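Long-range contact in thioredoxin (Bacillus cereus, PDB 3ZIT), which probably transfers electrons as a small thioredoxin-like, glutaredoxin-family oxidoreductase working through a pair of redox-active cysteines: residues Met1-Pro13 against Val27-Ala40. The protein carries 1 engineered substitution. Numbering follows the deposited sequence.
Engineered in segment 1-13: Ala8 (natural residue Thr).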
loop_
_atom_site.group_PDB
_atom_site.type_symbol
_atom_site.label_atom_id
_atom_site.label_comp_id
_atom_site.label_asym_id
_atom_site.label_seq_id
_atom_site.Cartn_x
_atom_site.Cartn_y
_atom_site.Cartn_z
ATOM N N MET B 1 22.892 6.771 9.901
ATOM C CA MET B 1 21.634 6.299 9.139
ATOM C C MET B 1 21.590 4.775 9.130
ATOM O O MET B 1 22.619 4.125 8.896
ATOM C CB MET B 1 21.468 6.805 7.607
ATOM C CG MET B 1 21.557 8.317 7.328
ATOM S SD MET B 1 21.143 8.704 5.601
ATOM C CE MET B 1 22.645 8.049 4.850
ATOM N N LYS B 2 20.414 4.228 9.322
ATOM C CA LYS B 2 20.212 2.812 9.118
ATOM C C LYS B 2 20.004 2.630 7.638
ATOM O O LYS B 2 19.597 3.554 6.851
ATOM C CB LYS B 2 18.990 2.261 9.895
ATOM C CG LYS B 2 18.850 2.815 11.283
ATOM C CD LYS B 2 20.099 2.618 12.028
ATOM C CE LYS B 2 19.755 2.909 13.497
ATOM N NZ LYS B 2 20.349 1.839 14.338
ATOM N N LYS B 3 20.193 1.405 7.148
ATOM C CA LYS B 3 20.126 1.158 5.709
ATOM C C LYS B 3 18.759 1.489 5.114
ATOM O O LYS B 3 18.663 2.007 4.002
ATOM C CB LYS B 3 20.509 -0.288 5.426
ATOM C CG LYS B 3 20.618 -0.697 4.020
ATOM C CD LYS B 3 21.734 0.055 3.382
ATOM C CE LYS B 3 22.508 -0.720 2.247
ATOM N NZ LYS B 3 23.827 -1.522 2.211
ATOM N N ILE B 4 17.703 1.128 5.833
ATOM C CA ILE B 4 16.351 1.437 5.462
ATOM C C ILE B 4 15.653 2.065 6.584
ATOM O O ILE B 4 15.460 1.389 7.660
ATOM C CB ILE B 4 15.519 0.264 4.926
ATOM C CG1 ILE B 4 16.283 -0.613 3.938
ATOM C CG2 ILE B 4 14.182 0.674 4.431
ATOM C CD1 ILE B 4 16.026 -2.044 4.112
ATOM N N GLU B 5 15.257 3.339 6.496
ATOM C CA GLU B 5 14.580 4.076 7.545
ATOM C C GLU B 5 13.207 4.469 7.078
ATOM O O GLU B 5 13.081 5.020 5.972
ATOM C CB GLU B 5 15.316 5.335 7.975
ATOM C CG GLU B 5 16.710 5.067 8.525
ATOM C CD GLU B 5 17.433 6.401 8.917
ATOM O OE1 GLU B 5 17.034 7.490 8.482
ATOM O OE2 GLU B 5 18.525 6.359 9.449
ATOM N N VAL B 6 12.203 4.271 7.891
ATOM C CA VAL B 6 10.827 4.697 7.615
ATOM C C VAL B 6 10.418 5.729 8.626
ATOM O O VAL B 6 10.420 5.449 9.822
ATOM C CB VAL B 6 9.884 3.493 7.640
ATOM C CG1 VAL B 6 8.452 3.948 7.424
ATOM C CG2 VAL B 6 10.312 2.466 6.633
ATOM N N TYR B 7 10.040 6.911 8.161
ATOM C CA TYR B 7 9.524 7.978 9.001
ATOM C C TYR B 7 8.005 8.022 8.869
ATOM O O TYR B 7 7.478 8.157 7.748
ATOM C CB TYR B 7 10.143 9.331 8.617
ATOM C CG TYR B 7 11.643 9.350 8.917
ATOM C CD1 TYR B 7 12.552 8.787 8.073
ATOM C CD2 TYR B 7 12.082 9.824 10.141
ATOM C CE1 TYR B 7 13.886 8.632 8.422
ATOM C CE2 TYR B 7 13.415 9.693 10.516
ATOM C CZ TYR B 7 14.299 9.093 9.692
ATOM O OH TYR B 7 15.615 8.940 10.103
ATOM N N ALA B 8 7.329 7.915 10.018
ATOM C CA ALA B 8 5.891 7.793 10.045
ATOM C C ALA B 8 5.334 8.627 11.207
ATOM O O ALA B 8 6.098 9.215 11.965
ATOM C CB ALA B 8 5.463 6.328 10.229
ATOM N N GLN B 9 4.040 8.650 11.334
ATOM C CA GLN B 9 3.365 9.286 12.472
ATOM C C GLN B 9 1.999 8.613 12.595
ATOM O O GLN B 9 1.546 7.926 11.661
ATOM C CB GLN B 9 3.324 10.759 12.415
ATOM C CG GLN B 9 2.457 11.241 11.276
ATOM C CD GLN B 9 2.309 12.828 11.237
ATOM O OE1 GLN B 9 3.093 13.612 11.694
ATOM N NE2 GLN B 9 1.262 13.253 10.602
ATOM N N PRO B 10 1.316 8.853 13.724
ATOM C CA PRO B 10 -0.050 8.320 13.904
ATOM C C PRO B 10 -1.033 9.023 12.929
ATOM O O PRO B 10 -0.766 10.129 12.368
ATOM C CB PRO B 10 -0.447 8.779 15.312
ATOM C CG PRO B 10 0.842 9.001 15.975
ATOM C CD PRO B 10 1.789 9.517 14.947
ATOM N N ASP B 11 -2.154 8.391 12.709
ATOM C CA ASP B 11 -3.233 8.873 11.909
ATOM C C ASP B 11 -2.694 9.197 10.542
ATOM O O ASP B 11 -2.952 10.270 9.972
ATOM C CB ASP B 11 -3.899 10.078 12.499
ATOM C CG ASP B 11 -5.304 10.298 11.888
ATOM O OD1 ASP B 11 -5.829 9.439 11.101
ATOM O OD2 ASP B 11 -5.836 11.375 12.176
ATOM N N CYS B 12 -2.020 8.229 9.921
ATOM C CA CYS B 12 -1.342 8.445 8.685
ATOM C C CYS B 12 -1.540 7.154 7.899
ATOM O O CYS B 12 -0.710 6.258 7.834
ATOM C CB CYS B 12 0.138 8.729 8.929
ATOM S SG CYS B 12 1.065 8.941 7.345
ATOM N N PRO B 13 -2.710 7.035 7.280
ATOM C CA PRO B 13 -2.958 5.799 6.487
ATOM C C PRO B 13 -1.896 5.524 5.400
ATOM O O PRO B 13 -1.508 4.366 5.212
ATOM C CB PRO B 13 -4.354 5.981 5.894
ATOM C CG PRO B 13 -5.042 6.804 6.909
ATOM C CD PRO B 13 -3.938 7.798 7.394
ATOM N N VAL B 27 10.958 -6.685 4.038
ATOM C CA VAL B 27 12.019 -5.749 4.042
ATOM C C VAL B 27 12.488 -5.475 5.452
ATOM O O VAL B 27 11.683 -5.334 6.370
ATOM C CB VAL B 27 11.566 -4.411 3.372
ATOM C CG1 VAL B 27 12.543 -3.316 3.540
ATOM C CG2 VAL B 27 11.286 -4.683 1.867
ATOM N N ALA B 28 13.825 -5.398 5.636
ATOM C CA ALA B 28 14.423 -5.203 6.976
ATOM C C ALA B 28 14.581 -3.731 7.218
ATOM O O ALA B 28 15.643 -3.195 7.124
ATOM C CB ALA B 28 15.752 -5.903 7.041
ATOM N N TYR B 29 13.529 -3.039 7.651
ATOM C CA TYR B 29 13.538 -1.596 7.922
ATOM C C TYR B 29 13.511 -1.274 9.417
ATOM O O TYR B 29 13.130 -2.131 10.240
ATOM C CB TYR B 29 12.339 -0.882 7.248
ATOM C CG TYR B 29 11.020 -1.282 7.724
ATOM C CD1 TYR B 29 10.349 -2.331 7.163
ATOM C CD2 TYR B 29 10.373 -0.602 8.773
ATOM C CE1 TYR B 29 9.051 -2.720 7.622
ATOM C CE2 TYR B 29 9.111 -0.935 9.221
ATOM C CZ TYR B 29 8.451 -2.011 8.643
ATOM O OH TYR B 29 7.179 -2.349 9.083
ATOM N N GLU B 30 13.898 -0.058 9.766
ATOM C CA GLU B 30 13.707 0.556 11.102
ATOM C C GLU B 30 12.769 1.707 10.939
ATOM O O GLU B 30 12.898 2.484 9.980
ATOM C CB GLU B 30 15.030 1.012 11.672
ATOM C CG GLU B 30 16.009 -0.138 11.866
ATOM C CD GLU B 30 17.082 0.197 12.865
ATOM O OE1 GLU B 30 16.950 1.207 13.646
ATOM O OE2 GLU B 30 18.021 -0.606 12.948
ATOM N N GLU B 31 11.836 1.877 11.860
ATOM C CA GLU B 31 10.891 2.939 11.779
ATOM C C GLU B 31 11.049 3.948 12.858
ATOM O O GLU B 31 11.603 3.663 13.979
ATOM C CB GLU B 31 9.458 2.490 11.760
ATOM C CG GLU B 31 8.987 1.967 13.101
ATOM C CD GLU B 31 7.692 1.378 12.871
ATOM O OE1 GLU B 31 6.670 2.145 12.762
ATOM O OE2 GLU B 31 7.604 0.246 12.467
ATOM N N PHE B 32 10.542 5.177 12.658
ATOM C CA PHE B 32 10.558 6.247 13.580
ATOM C C PHE B 32 9.230 6.961 13.523
ATOM O O PHE B 32 8.671 7.118 12.447
ATOM C CB PHE B 32 11.634 7.265 13.297
ATOM C CG PHE B 32 12.972 6.647 13.226
ATOM C CD1 PHE B 32 13.697 6.429 14.402
ATOM C CD2 PHE B 32 13.497 6.165 12.048
ATOM C CE1 PHE B 32 14.937 5.791 14.333
ATOM C CE2 PHE B 32 14.732 5.535 11.956
ATOM C CZ PHE B 32 15.437 5.310 13.140
ATOM N N ASP B 33 8.732 7.414 14.685
ATOM C CA ASP B 33 7.484 8.196 14.813
ATOM C C ASP B 33 7.871 9.619 15.050
ATOM O O ASP B 33 8.410 9.935 16.087
ATOM C CB ASP B 33 6.667 7.592 15.925
ATOM C CG ASP B 33 5.328 8.304 16.132
ATOM O OD1 ASP B 33 5.269 9.498 16.035
ATOM O OD2 ASP B 33 4.342 7.565 16.482
ATOM N N VAL B 34 7.640 10.478 14.050
ATOM C CA VAL B 34 8.077 11.856 14.126
ATOM C C VAL B 34 7.258 12.708 15.053
ATOM O O VAL B 34 7.606 13.845 15.289
ATOM C CB VAL B 34 8.261 12.463 12.719
ATOM C CG1 VAL B 34 9.241 11.710 11.904
ATOM C CG2 VAL B 34 6.924 12.646 11.981
ATOM N N LYS B 35 6.101 12.221 15.531
ATOM C CA LYS B 35 5.381 12.959 16.572
ATOM C C LYS B 35 6.026 12.678 17.920
ATOM O O LYS B 35 6.126 13.554 18.756
ATOM C CB LYS B 35 3.903 12.560 16.572
ATOM C CG LYS B 35 3.076 13.144 15.452
ATOM C CD LYS B 35 2.784 14.605 15.733
ATOM C CE LYS B 35 1.775 15.110 14.671
ATOM N NZ LYS B 35 2.478 15.567 13.430
ATOM N N LYS B 36 6.445 11.441 18.190
ATOM C CA LYS B 36 6.959 10.977 19.494
ATOM C C LYS B 36 8.426 11.118 19.620
ATOM O O LYS B 36 8.939 11.034 20.724
ATOM C CB LYS B 36 6.547 9.531 19.719
ATOM C CG LYS B 36 5.048 9.331 19.735
ATOM C CD LYS B 36 4.709 7.838 19.938
ATOM C CE LYS B 36 3.240 7.446 19.917
ATOM N NZ LYS B 36 2.539 7.941 18.735
ATOM N N ASP B 37 9.173 11.232 18.535
ATOM C CA ASP B 37 10.610 11.259 18.530
ATOM C C ASP B 37 11.065 12.569 17.842
ATOM O O ASP B 37 11.089 12.665 16.638
ATOM C CB ASP B 37 11.142 10.012 17.870
ATOM C CG ASP B 37 12.644 9.914 17.765
ATOM O OD1 ASP B 37 13.345 10.950 17.958
ATOM O OD2 ASP B 37 13.199 8.831 17.393
ATOM N N ALA B 38 11.368 13.598 18.651
ATOM C CA ALA B 38 11.768 14.895 18.138
ATOM C C ALA B 38 13.057 14.809 17.329
ATOM O O ALA B 38 13.213 15.554 16.365
ATOM C CB ALA B 38 11.918 15.844 19.300
ATOM N N ALA B 39 13.995 13.909 17.664
ATOM C CA ALA B 39 15.210 13.771 16.874
ATOM C C ALA B 39 14.919 13.278 15.473
ATOM O O ALA B 39 15.444 13.752 14.462
ATOM C CB ALA B 39 16.218 12.818 17.538
ATOM N N ALA B 40 14.025 12.268 15.378
ATOM C CA ALA B 40 13.579 11.734 14.106
ATOM C C ALA B 40 12.865 12.831 13.266
ATOM O O ALA B 40 13.124 12.944 12.060
ATOM C CB ALA B 40 12.643 10.563 14.324
HETATM O O HOH W 1 17.255 -0.973 8.067
#
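Tyr7 and Phe32 show how neighbouring parallel strands align their side chains: both rings leave the same face of the sheet and run alongside each other in the same direction. In each, CG stands anti to the carbonyl carbon (chi1 -66° and -55°), which sends both side chains the same way. The rings form an offset pair with little overlap, planes 21° from parallel and centroids 5.2 Å apart, with Phe32 CD2 over one face of Tyr7. Val34 CG1 and Glu5 OE1 meet the Tyr7 ring at its edge; the hydroxyl donates to Glu5 OE1 (OH to OE1, 2.6 Å), reaching it from above the carboxylate plane. Arg43 adds a second bond to that hydroxyl and a cation-pi contact to Phe32. On the other face, Val6 sets CG2 against Tyr29 CD2 at 3.7 Å, and both residues also pack against Leu22 of helix 13-24.

Five backbone hydrogen bonds in parallel register join the strands, from Glu30 N to Ile4 O (3.0 Å) through to Val34 N on Ala8 O (2.9 Å); Ala8 is an engineered residue. Beyond them, Lys35 NZ bonds Gln9 OE1 at 2.7 Å from above the amide plane. Asp33 OD1 accepts Lys35 N, closing an Asx turn, and also Lys36 N, completing an Asx motif; its OD2 takes Lys36 NZ in a salt bridge beside the Pro10 ring.

Strands 4-8 and 30-33, joined through helix 13-24, form the beta-alpha-beta unit of the thioredoxin fold, whose first strand leads into the Cys12-Cys15 disulfide at the helix start.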